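Local coordinates for protein BugD (PDB 2F5X) that binds aspartic acid as a periplasmic solute receptor and probably delivers it to a tripartite tricarboxylate-type transporter, at residues Arg17-Val22 with Tyr75-Met80; Met21-Ala26 with Val52-Gly57; Met80-Ser85 with Gly236-Met241. All coordinates share one frame; numbering follows the deposited sequence.

The three contacts follow one beta sheet inward to the bound aspartic acid, a worked example of how strand ends build a binding pocket. Contacts 1 and 2 share strand 19-23, pairing it with strands 76-81 and 50-54, and their centres lie about 10 Å apart. Contact 3 takes up strand 76-81 where contact 1 ends and joins it to strand 236-244, its centre about 16 Å from that of contact 1 and about 14 Å from that of contact 2. Contacts 2 and 3 both reach the ligand: Phe-25 and His-81 meet there, Phe-25 CE2 lying 3.3 Å from His-81 NE2. Contact 1 stays behind, the side chain of Leu-79 about 8 Å from the ligand.

Contact 1: Arg17-Val22 with Tyr75-Met80; sequences RPVNMV and YSILLM
Asn-20 pairs with Ser-76, Met-21 with Ile-77 and Val-22 with Leu-78 in a parallel beta ladder, strands 19-22 and 76-80 running with their short axes 30° apart. Asn-20 bonds to the residues on either side of its partner Ser-76: its N-H donates to Tyr-75 O, and its O accepts from Ile-77 N (2.8 Å). Val-22 repeats the pattern between Ile-77 O and Leu-79 N. On the face carrying Met-21 and Ile-77, Ile-77 holds CG1 between its own N and carbonyl carbon (chi1 64°), which carries CD1 across to Val-19 CG1 at 3.9 Å and Met-21 CE at 3.8 Å. Met-21 SE rests 4.1 Å from Leu-79 CB.

At the outer end the guanidinium of Arg-17 lies nearly flat over the Tyr-75 ring, planes 23° apart, in a cation-pi stack offset toward the rim. On the face of Asn-20 and Ser-76, a water donates to Asn-20 OD1 at 3.0 Å and also meets Ser-76 OG at 3.1 Å.

Farther out, helix 30-46 covers the Met-21 face through Ala-35, and Met-241 of the next strand adds to the same layer. The phenol is fixed from beyond, Tyr-75 OH bonding to Glu-16 N.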
loop_
_atom_site.group_PDB
_atom_site.type_symbol
_atom_site.label_atom_id
_atom_site.label_comp_id
_atom_site.label_asym_id
_atom_site.label_seq_id
_atom_site.Cartn_x
_atom_site.Cartn_y
_atom_site.Cartn_z
ATOM N N ARG A 17 -27.996 -1.121 -6.541
ATOM C CA ARG A 17 -27.403 0.107 -7.057
ATOM C C ARG A 17 -25.874 -0.016 -6.939
ATOM O O ARG A 17 -25.379 -0.942 -6.286
ATOM C CB ARG A 17 -27.932 1.341 -6.302
ATOM C CG ARG A 17 -27.539 1.420 -4.836
ATOM C CD ARG A 17 -28.305 2.469 -4.048
ATOM N NE ARG A 17 -27.776 2.635 -2.694
ATOM C CZ ARG A 17 -28.385 2.214 -1.589
ATOM N NH1 ARG A 17 -29.552 1.587 -1.656
ATOM N NH2 ARG A 17 -27.820 2.416 -0.407
ATOM N N PRO A 18 -25.124 0.881 -7.577
ATOM C CA PRO A 18 -23.656 0.808 -7.525
ATOM C C PRO A 18 -23.072 0.769 -6.106
ATOM O O PRO A 18 -23.626 1.354 -5.169
ATOM C CB PRO A 18 -23.221 2.073 -8.269
ATOM C CG PRO A 18 -24.350 2.312 -9.231
ATOM C CD PRO A 18 -25.581 2.000 -8.428
ATOM N N VAL A 19 -21.962 0.050 -5.977
ATOM C CA VAL A 19 -21.238 -0.094 -4.712
ATOM C C VAL A 19 -20.046 0.848 -4.728
ATOM O O VAL A 19 -19.247 0.828 -5.673
ATOM C CB VAL A 19 -20.755 -1.544 -4.520
ATOM C CG1 VAL A 19 -19.859 -1.680 -3.279
ATOM C CG2 VAL A 19 -21.942 -2.495 -4.422
ATOM N N ASN A 20 -19.930 1.667 -3.686
ATOM C CA ASN A 20 -18.788 2.578 -3.554
ATOM C C ASN A 20 -17.622 1.892 -2.884
ATOM O O ASN A 20 -17.777 1.327 -1.794
ATOM C CB ASN A 20 -19.170 3.821 -2.756
ATOM C CG ASN A 20 -20.256 4.646 -3.435
ATOM O OD1 ASN A 20 -21.224 5.071 -2.794
ATOM N ND2 ASN A 20 -20.099 4.879 -4.732
HETATM N N MSE A 21 -16.466 1.944 -3.547
HETATM C CA MSE A 21 -15.235 1.376 -3.013
HETATM C C MSE A 21 -14.311 2.529 -2.650
HETATM O O MSE A 21 -13.840 3.260 -3.520
HETATM C CB MSE A 21 -14.580 0.455 -4.042
HETATM C CG MSE A 21 -13.080 0.233 -3.835
HETATM SE SE MSE A 21 -12.372 -1.160 -4.985
HETATM C CE MSE A 21 -13.237 -2.360 -4.092
ATOM N N VAL A 22 -14.075 2.701 -1.357
ATOM C CA VAL A 22 -13.217 3.780 -0.874
ATOM C C VAL A 22 -11.754 3.351 -0.892
ATOM O O VAL A 22 -11.391 2.312 -0.331
ATOM C CB VAL A 22 -13.640 4.220 0.555
ATOM C CG1 VAL A 22 -12.648 5.241 1.171
ATOM C CG2 VAL A 22 -15.089 4.754 0.537
ATOM N N TYR A 75 -23.081 -1.032 0.478
ATOM C CA TYR A 75 -22.872 -0.040 -0.582
ATOM C C TYR A 75 -21.663 0.864 -0.337
ATOM O O TYR A 75 -21.325 1.696 -1.174
ATOM C CB TYR A 75 -24.158 0.752 -0.864
ATOM C CG TYR A 75 -25.260 -0.159 -1.357
ATOM C CD1 TYR A 75 -25.245 -0.664 -2.664
ATOM C CD2 TYR A 75 -26.289 -0.558 -0.511
ATOM C CE1 TYR A 75 -26.249 -1.524 -3.121
ATOM C CE2 TYR A 75 -27.294 -1.416 -0.952
ATOM C CZ TYR A 75 -27.267 -1.894 -2.256
ATOM O OH TYR A 75 -28.260 -2.743 -2.686
ATOM N N SER A 76 -21.009 0.674 0.806
ATOM C CA SER A 76 -19.718 1.299 1.076
ATOM C C SER A 76 -18.737 0.232 1.523
ATOM O O SER A 76 -18.936 -0.415 2.556
ATOM C CB SER A 76 -19.834 2.374 2.155
ATOM O OG SER A 76 -20.775 3.361 1.780
ATOM N N ILE A 77 -17.686 0.046 0.737
ATOM C CA ILE A 77 -16.643 -0.916 1.085
ATOM C C ILE A 77 -15.277 -0.255 1.028
ATOM O O ILE A 77 -15.116 0.814 0.418
ATOM C CB ILE A 77 -16.714 -2.192 0.198
ATOM C CG1 ILE A 77 -16.441 -1.862 -1.274
ATOM C CG2 ILE A 77 -18.066 -2.875 0.369
ATOM C CD1 ILE A 77 -16.435 -3.095 -2.206
ATOM N N LEU A 78 -14.303 -0.882 1.688
ATOM C CA LEU A 78 -12.970 -0.311 1.804
ATOM C C LEU A 78 -11.967 -1.173 1.062
ATOM O O LEU A 78 -11.956 -2.385 1.237
ATOM C CB LEU A 78 -12.576 -0.238 3.285
ATOM C CG LEU A 78 -11.159 0.241 3.605
ATOM C CD1 LEU A 78 -11.031 1.729 3.278
ATOM C CD2 LEU A 78 -10.837 -0.041 5.075
ATOM N N LEU A 79 -11.134 -0.549 0.230
ATOM C CA LEU A 79 -9.943 -1.225 -0.272
ATOM C C LEU A 79 -8.750 -0.530 0.354
ATOM O O LEU A 79 -8.496 0.647 0.092
ATOM C CB LEU A 79 -9.842 -1.201 -1.803
ATOM C CG LEU A 79 -8.582 -1.958 -2.275
ATOM C CD1 LEU A 79 -8.774 -3.504 -2.247
ATOM C CD2 LEU A 79 -8.122 -1.484 -3.628
HETATM N N MSE A 80 -8.038 -1.252 1.206
HETATM C CA MSE A 80 -6.934 -0.663 1.951
HETATM C C MSE A 80 -5.806 -1.678 2.082
HETATM O O MSE A 80 -6.039 -2.881 2.025
HETATM C CB MSE A 80 -7.436 -0.187 3.330
HETATM C CG MSE A 80 -6.404 0.552 4.209
HETATM SE SE MSE A 80 -5.463 2.019 3.318
HETATM C CE MSE A 80 -4.127 2.349 4.724
HETATM O O HOH W 1 -22.863 4.256 -0.371
#

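Contact 2: Met21-Ala26 with Val52-Gly57; sequences MVVPFA and VENKGG. With ASP (aspartic acid), chain D.
The beta-alpha-beta unit of strand 19-23, helix 30-46 and strand 50-54 closes here, its two parallel strands side by side and the loop after strand 19-23 bringing Phe-25 to the ligand pocket. Glu-53 is held through both its N-H and its carbonyl: its N reaches Met-21 O at 2.8 Å, and its O takes an almost straight bond (176°) from Val-23 N. Lys-55 N then bonds to Val-23 O.

Side chains support the pairing on each face. Val-23 CG2 touches Val-52 CG1 at 3.8 Å, on the face packed by Ala-35 of helix 30-46; on the other, Val-22 CG2 lies 4.0 Å from Glu-53 OE1. Beyond the last backbone bond of the ladder, the Asn-54 amide, beside Val-23 and pointing the same way, ties down the loop, its ND2 donating to Phe-25 O at 3.0 Å. Asn-54 is thus a second-shell residue to Phe-25, itself positioned by Asp-32 and Arg-36. Within its own loop the lysine chain bends back, Lys-55 NZ donating to Asn-54 O at 2.7 Å. A water accepts from Gly-57 N and lies within hydrogen-bonding distance of Pro-24 O.

Phe-25 CB points away from segment 52-57, and one face of its ring lies against the ligand, whose CA sits 3.4 Å above the ring plane and over its centre. Such a site, at the carboxyl ends of parallel strands in an alpha/beta domain, is characteristic of periplasmic binding proteins.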
loop_
_atom_site.group_PDB
_atom_site.type_symbol
_atom_site.label_atom_id
_atom_site.label_comp_id
_atom_site.label_asym_id
_atom_site.label_seq_id
_atom_site.Cartn_x
_atom_site.Cartn_y
_atom_site.Cartn_z
HETATM N N MSE A 21 -16.466 1.944 -3.547
HETATM C CA MSE A 21 -15.235 1.376 -3.013
HETATM C C MSE A 21 -14.311 2.529 -2.650
HETATM O O MSE A 21 -13.840 3.260 -3.520
HETATM C CB MSE A 21 -14.580 0.455 -4.042
HETATM C CG MSE A 21 -13.080 0.233 -3.835
HETATM SE SE MSE A 21 -12.372 -1.160 -4.985
HETATM C CE MSE A 21 -13.237 -2.360 -4.092
ATOM N N VAL A 22 -14.075 2.701 -1.357
ATOM C CA VAL A 22 -13.217 3.780 -0.874
ATOM C C VAL A 22 -11.754 3.351 -0.892
ATOM O O VAL A 22 -11.391 2.312 -0.331
ATOM C CB VAL A 22 -13.640 4.220 0.555
ATOM C CG1 VAL A 22 -12.648 5.241 1.171
ATOM C CG2 VAL A 22 -15.089 4.754 0.537
ATOM N N VAL A 23 -10.932 4.172 -1.539
ATOM C CA VAL A 23 -9.478 4.036 -1.547
ATOM C C VAL A 23 -8.947 5.226 -0.741
ATOM O O VAL A 23 -9.139 6.367 -1.157
ATOM C CB VAL A 23 -8.951 4.109 -3.001
ATOM C CG1 VAL A 23 -7.428 4.268 -3.039
ATOM C CG2 VAL A 23 -9.376 2.874 -3.771
ATOM N N PRO A 24 -8.352 4.995 0.433
ATOM C CA PRO A 24 -7.900 6.103 1.295
ATOM C C PRO A 24 -6.674 6.904 0.828
ATOM O O PRO A 24 -5.899 7.386 1.663
ATOM C CB PRO A 24 -7.599 5.394 2.622
ATOM C CG PRO A 24 -8.472 4.127 2.559
ATOM C CD PRO A 24 -8.202 3.696 1.115
ATOM N N PHE A 25 -6.521 7.070 -0.484
ATOM C CA PHE A 25 -5.384 7.789 -1.060
ATOM C C PHE A 25 -5.774 8.470 -2.349
ATOM O O PHE A 25 -6.788 8.127 -2.966
ATOM C CB PHE A 25 -4.224 6.828 -1.342
ATOM C CG PHE A 25 -3.657 6.202 -0.101
ATOM C CD1 PHE A 25 -2.805 6.928 0.732
ATOM C CD2 PHE A 25 -3.991 4.904 0.247
ATOM C CE1 PHE A 25 -2.300 6.365 1.894
ATOM C CE2 PHE A 25 -3.481 4.324 1.408
ATOM C CZ PHE A 25 -2.630 5.054 2.232
ATOM N N ALA A 26 -4.944 9.425 -2.761
ATOM C CA ALA A 26 -5.181 10.192 -3.973
ATOM C C ALA A 26 -5.317 9.296 -5.198
ATOM O O ALA A 26 -4.646 8.265 -5.316
ATOM C CB ALA A 26 -4.045 11.193 -4.170
ATOM N N VAL A 52 -15.147 3.770 -7.635
ATOM C CA VAL A 52 -14.005 4.067 -6.769
ATOM C C VAL A 52 -14.091 5.509 -6.257
ATOM O O VAL A 52 -14.324 6.448 -7.033
ATOM C CB VAL A 52 -12.654 3.797 -7.484
ATOM C CG1 VAL A 52 -11.473 4.287 -6.648
ATOM C CG2 VAL A 52 -12.503 2.305 -7.800
ATOM N N GLU A 53 -13.925 5.671 -4.946
ATOM C CA GLU A 53 -13.882 6.992 -4.329
ATOM C C GLU A 53 -12.546 7.163 -3.633
ATOM O O GLU A 53 -12.123 6.293 -2.871
ATOM C CB GLU A 53 -15.033 7.170 -3.338
ATOM C CG GLU A 53 -16.405 7.049 -3.990
ATOM C CD GLU A 53 -17.566 7.257 -3.031
ATOM O OE1 GLU A 53 -17.382 7.112 -1.801
ATOM O OE2 GLU A 53 -18.679 7.552 -3.521
ATOM N N ASN A 54 -11.877 8.275 -3.906
ATOM C CA ASN A 54 -10.564 8.518 -3.316
ATOM C C ASN A 54 -10.683 9.454 -2.137
ATOM O O ASN A 54 -11.194 10.558 -2.280
ATOM C CB ASN A 54 -9.606 9.070 -4.371
ATOM C CG ASN A 54 -9.387 8.096 -5.496
ATOM O OD1 ASN A 54 -10.045 8.172 -6.535
ATOM N ND2 ASN A 54 -8.470 7.153 -5.290
ATOM N N LYS A 55 -10.238 9.002 -0.966
ATOM C CA LYS A 55 -10.373 9.804 0.245
ATOM C C LYS A 55 -9.056 9.827 0.998
ATOM O O LYS A 55 -8.846 9.063 1.940
ATOM C CB LYS A 55 -11.519 9.271 1.124
ATOM C CG LYS A 55 -12.901 9.324 0.455
ATOM C CD LYS A 55 -13.356 10.775 0.196
ATOM C CE LYS A 55 -14.352 10.878 -0.970
ATOM N NZ LYS A 55 -13.778 11.449 -2.246
ATOM N N GLY A 56 -8.158 10.698 0.556
ATOM C CA GLY A 56 -6.822 10.779 1.125
ATOM C C GLY A 56 -6.762 11.589 2.409
ATOM O O GLY A 56 -7.677 12.370 2.720
ATOM N N GLY A 57 -5.684 11.375 3.158
ATOM C CA GLY A 57 -5.414 12.109 4.384
ATOM C C GLY A 57 -4.923 11.194 5.486
ATOM O O GLY A 57 -5.377 10.048 5.586
HETATM N N ASP D . -0.832 3.038 -1.335
HETATM C CA ASP D . -0.806 4.525 -1.204
HETATM C C ASP D . -1.463 5.208 -2.394
HETATM O O ASP D . -1.171 6.382 -2.690
HETATM C CB ASP D . 0.624 5.023 -1.046
HETATM C CG ASP D . 1.251 4.574 0.248
HETATM O OD1 ASP D . 2.487 4.732 0.383
HETATM O OD2 ASP D . 0.581 4.058 1.180
HETATM O OXT ASP D . -2.280 4.565 -3.055
HETATM O O HOH W 2 -3.993 9.393 2.345
#

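Contact 3: Met80-Ser85 with Gly236-Met241; sequences MHAGFS and GIWHGM. With ASP (aspartic acid), chain D.
Met-80 and Gly-240 form an antiparallel hydrogen-bonded pair, with Gly-240 N to Met-80 O at 2.8 Å and Met-80 N to Gly-240 O at 3.1 Å. The following pair, His-81 with His-239, is non-hydrogen-bonded, and beyond it Ala-82 N makes only a weak, bent bond to Trp-238 O.

Ring and apolar contacts surround these residues. His-81 CB sits over the centre of the His-239 ring, 3.5 Å from its centroid in a CH-pi contact, while the edge of the His-81 ring points to the face of His-239, planes at 74°. Ile-237 CG2 lies alongside, 3.5 Å from His-81 CB. Ala-82 CB stands over the five-membered ring of Trp-238, 3.7 Å from its centroid.

Polar bonds set the histidine rings. With CG between its backbone N and carbonyl carbon (chi1 61°), His-81 turns its ring so that ND1 accepts from Gly-83 N, in the ring plane, capping the helical turn; the other ring nitrogen, His-81 NE2, donates to the ligand's OD2 at 2.7 Å. Ser-85 OG donates to a lone pair of Ala-82 O, which also takes Ser-85 N. His-239 ND1 donates to Ile-237 O, and its NE2 is hydrogen-bonded to Thr-31 OG1, which also bonds the aspartic acid, making His-239 a second-shell residue.

Strand 236-244 lies between strands 76-81 and 102-117, with helix 286-306 beside Ser-85 and Trp-238, where Gln-296 receives the indole NE1.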
loop_
_atom_site.group_PDB
_atom_site.type_symbol
_atom_site.label_atom_id
_atom_site.label_comp_id
_atom_site.label_asym_id
_atom_site.label_seq_id
_atom_site.Cartn_x
_atom_site.Cartn_y
_atom_site.Cartn_z
HETATM N N MSE A 80 -8.038 -1.252 1.206
HETATM C CA MSE A 80 -6.934 -0.663 1.951
HETATM C C MSE A 80 -5.806 -1.678 2.082
HETATM O O MSE A 80 -6.039 -2.881 2.025
HETATM C CB MSE A 80 -7.436 -0.187 3.330
HETATM C CG MSE A 80 -6.404 0.552 4.209
HETATM SE SE MSE A 80 -5.463 2.019 3.318
HETATM C CE MSE A 80 -4.127 2.349 4.724
ATOM N N HIS A 81 -4.592 -1.175 2.268
ATOM C CA HIS A 81 -3.409 -2.017 2.335
ATOM C C HIS A 81 -2.891 -2.196 3.760
ATOM O O HIS A 81 -3.581 -1.832 4.722
ATOM C CB HIS A 81 -2.333 -1.503 1.371
ATOM C CG HIS A 81 -1.847 -0.112 1.655
ATOM N ND1 HIS A 81 -1.470 0.314 2.913
ATOM C CD2 HIS A 81 -1.635 0.936 0.824
ATOM C CE1 HIS A 81 -1.045 1.563 2.844
ATOM N NE2 HIS A 81 -1.137 1.966 1.586
ATOM N N ALA A 82 -1.691 -2.764 3.886
ATOM C CA ALA A 82 -1.068 -3.076 5.176
ATOM C C ALA A 82 -1.011 -1.897 6.157
ATOM O O ALA A 82 -0.860 -2.100 7.366
ATOM C CB ALA A 82 0.339 -3.655 4.959
ATOM N N GLY A 83 -1.119 -0.675 5.641
ATOM C CA GLY A 83 -1.219 0.509 6.489
ATOM C C GLY A 83 -2.381 0.420 7.465
ATOM O O GLY A 83 -2.348 1.026 8.537
ATOM N N PHE A 84 -3.413 -0.342 7.088
ATOM C CA PHE A 84 -4.519 -0.670 7.990
ATOM C C PHE A 84 -3.981 -1.235 9.299
ATOM O O PHE A 84 -4.527 -0.955 10.362
ATOM C CB PHE A 84 -5.413 -1.720 7.311
ATOM C CG PHE A 84 -6.640 -2.097 8.082
ATOM C CD1 PHE A 84 -7.872 -1.513 7.780
ATOM C CD2 PHE A 84 -6.591 -3.089 9.065
ATOM C CE1 PHE A 84 -9.033 -1.899 8.473
ATOM C CE2 PHE A 84 -7.738 -3.472 9.769
ATOM C CZ PHE A 84 -8.957 -2.880 9.474
ATOM N N SER A 85 -2.908 -2.023 9.201
ATOM C CA SER A 85 -2.304 -2.691 10.352
ATOM C C SER A 85 -1.196 -1.896 11.048
ATOM O O SER A 85 -0.860 -2.201 12.201
ATOM C CB SER A 85 -1.813 -4.106 9.977
ATOM O OG SER A 85 -0.639 -4.076 9.181
ATOM N N GLY A 236 6.147 -6.415 2.054
ATOM C CA GLY A 236 5.136 -6.733 1.061
ATOM C C GLY A 236 3.831 -6.070 1.448
ATOM O O GLY A 236 3.278 -6.325 2.536
ATOM N N ILE A 237 3.329 -5.209 0.569
ATOM C CA ILE A 237 2.133 -4.442 0.897
ATOM C C ILE A 237 0.899 -5.226 0.464
ATOM O O ILE A 237 0.431 -5.111 -0.678
ATOM C CB ILE A 237 2.221 -3.036 0.266
ATOM C CG1 ILE A 237 3.460 -2.292 0.809
ATOM C CG2 ILE A 237 0.946 -2.209 0.534
ATOM C CD1 ILE A 237 3.523 -2.115 2.339
ATOM N N TRP A 238 0.404 -6.062 1.373
ATOM C CA TRP A 238 -0.836 -6.776 1.119
ATOM C C TRP A 238 -1.982 -5.773 1.152
ATOM O O TRP A 238 -1.890 -4.719 1.797
ATOM C CB TRP A 238 -1.064 -7.906 2.139
ATOM C CG TRP A 238 -1.004 -7.449 3.580
ATOM C CD1 TRP A 238 0.091 -7.457 4.401
ATOM C CD2 TRP A 238 -2.091 -6.945 4.365
ATOM N NE1 TRP A 238 -0.245 -6.973 5.646
ATOM C CE2 TRP A 238 -1.581 -6.662 5.656
ATOM C CE3 TRP A 238 -3.457 -6.707 4.110
ATOM C CZ2 TRP A 238 -2.383 -6.148 6.688
ATOM C CZ3 TRP A 238 -4.260 -6.198 5.142
ATOM C CH2 TRP A 238 -3.713 -5.917 6.410
ATOM N N HIS A 239 -3.038 -6.097 0.418
ATOM C CA HIS A 239 -4.250 -5.289 0.345
ATOM C C HIS A 239 -5.431 -6.175 0.748
ATOM O O HIS A 239 -5.462 -7.373 0.419
ATOM C CB HIS A 239 -4.495 -4.804 -1.090
ATOM C CG HIS A 239 -3.629 -3.650 -1.520
ATOM N ND1 HIS A 239 -2.251 -3.695 -1.517
ATOM C CD2 HIS A 239 -3.963 -2.431 -2.009
ATOM C CE1 HIS A 239 -1.773 -2.547 -1.965
ATOM N NE2 HIS A 239 -2.792 -1.762 -2.272
ATOM N N GLY A 240 -6.398 -5.575 1.444
ATOM C CA GLY A 240 -7.615 -6.266 1.845
ATOM C C GLY A 240 -8.856 -5.485 1.455
ATOM O O GLY A 240 -8.782 -4.304 1.106
HETATM N N MSE A 241 -10.002 -6.153 1.514
HETATM C CA MSE A 241 -11.282 -5.517 1.273
HETATM C C MSE A 241 -12.155 -5.770 2.496
HETATM O O MSE A 241 -12.210 -6.891 2.983
HETATM C CB MSE A 241 -11.938 -6.087 0.010
HETATM C CG MSE A 241 -13.316 -5.522 -0.264
HETATM SE SE MSE A 241 -14.026 -6.258 -1.895
HETATM C CE MSE A 241 -12.897 -5.419 -3.073
HETATM N N ASP D . -0.832 3.038 -1.335
HETATM C CA ASP D . -0.806 4.525 -1.204
HETATM C C ASP D . -1.463 5.208 -2.394
HETATM O O ASP D . -1.171 6.382 -2.690
HETATM C CB ASP D . 0.624 5.023 -1.046
HETATM C CG ASP D . 1.251 4.574 0.248
HETATM O OD1 ASP D . 2.487 4.732 0.383
HETATM O OD2 ASP D . 0.581 4.058 1.180
HETATM O OXT ASP D . -2.280 4.565 -3.055
#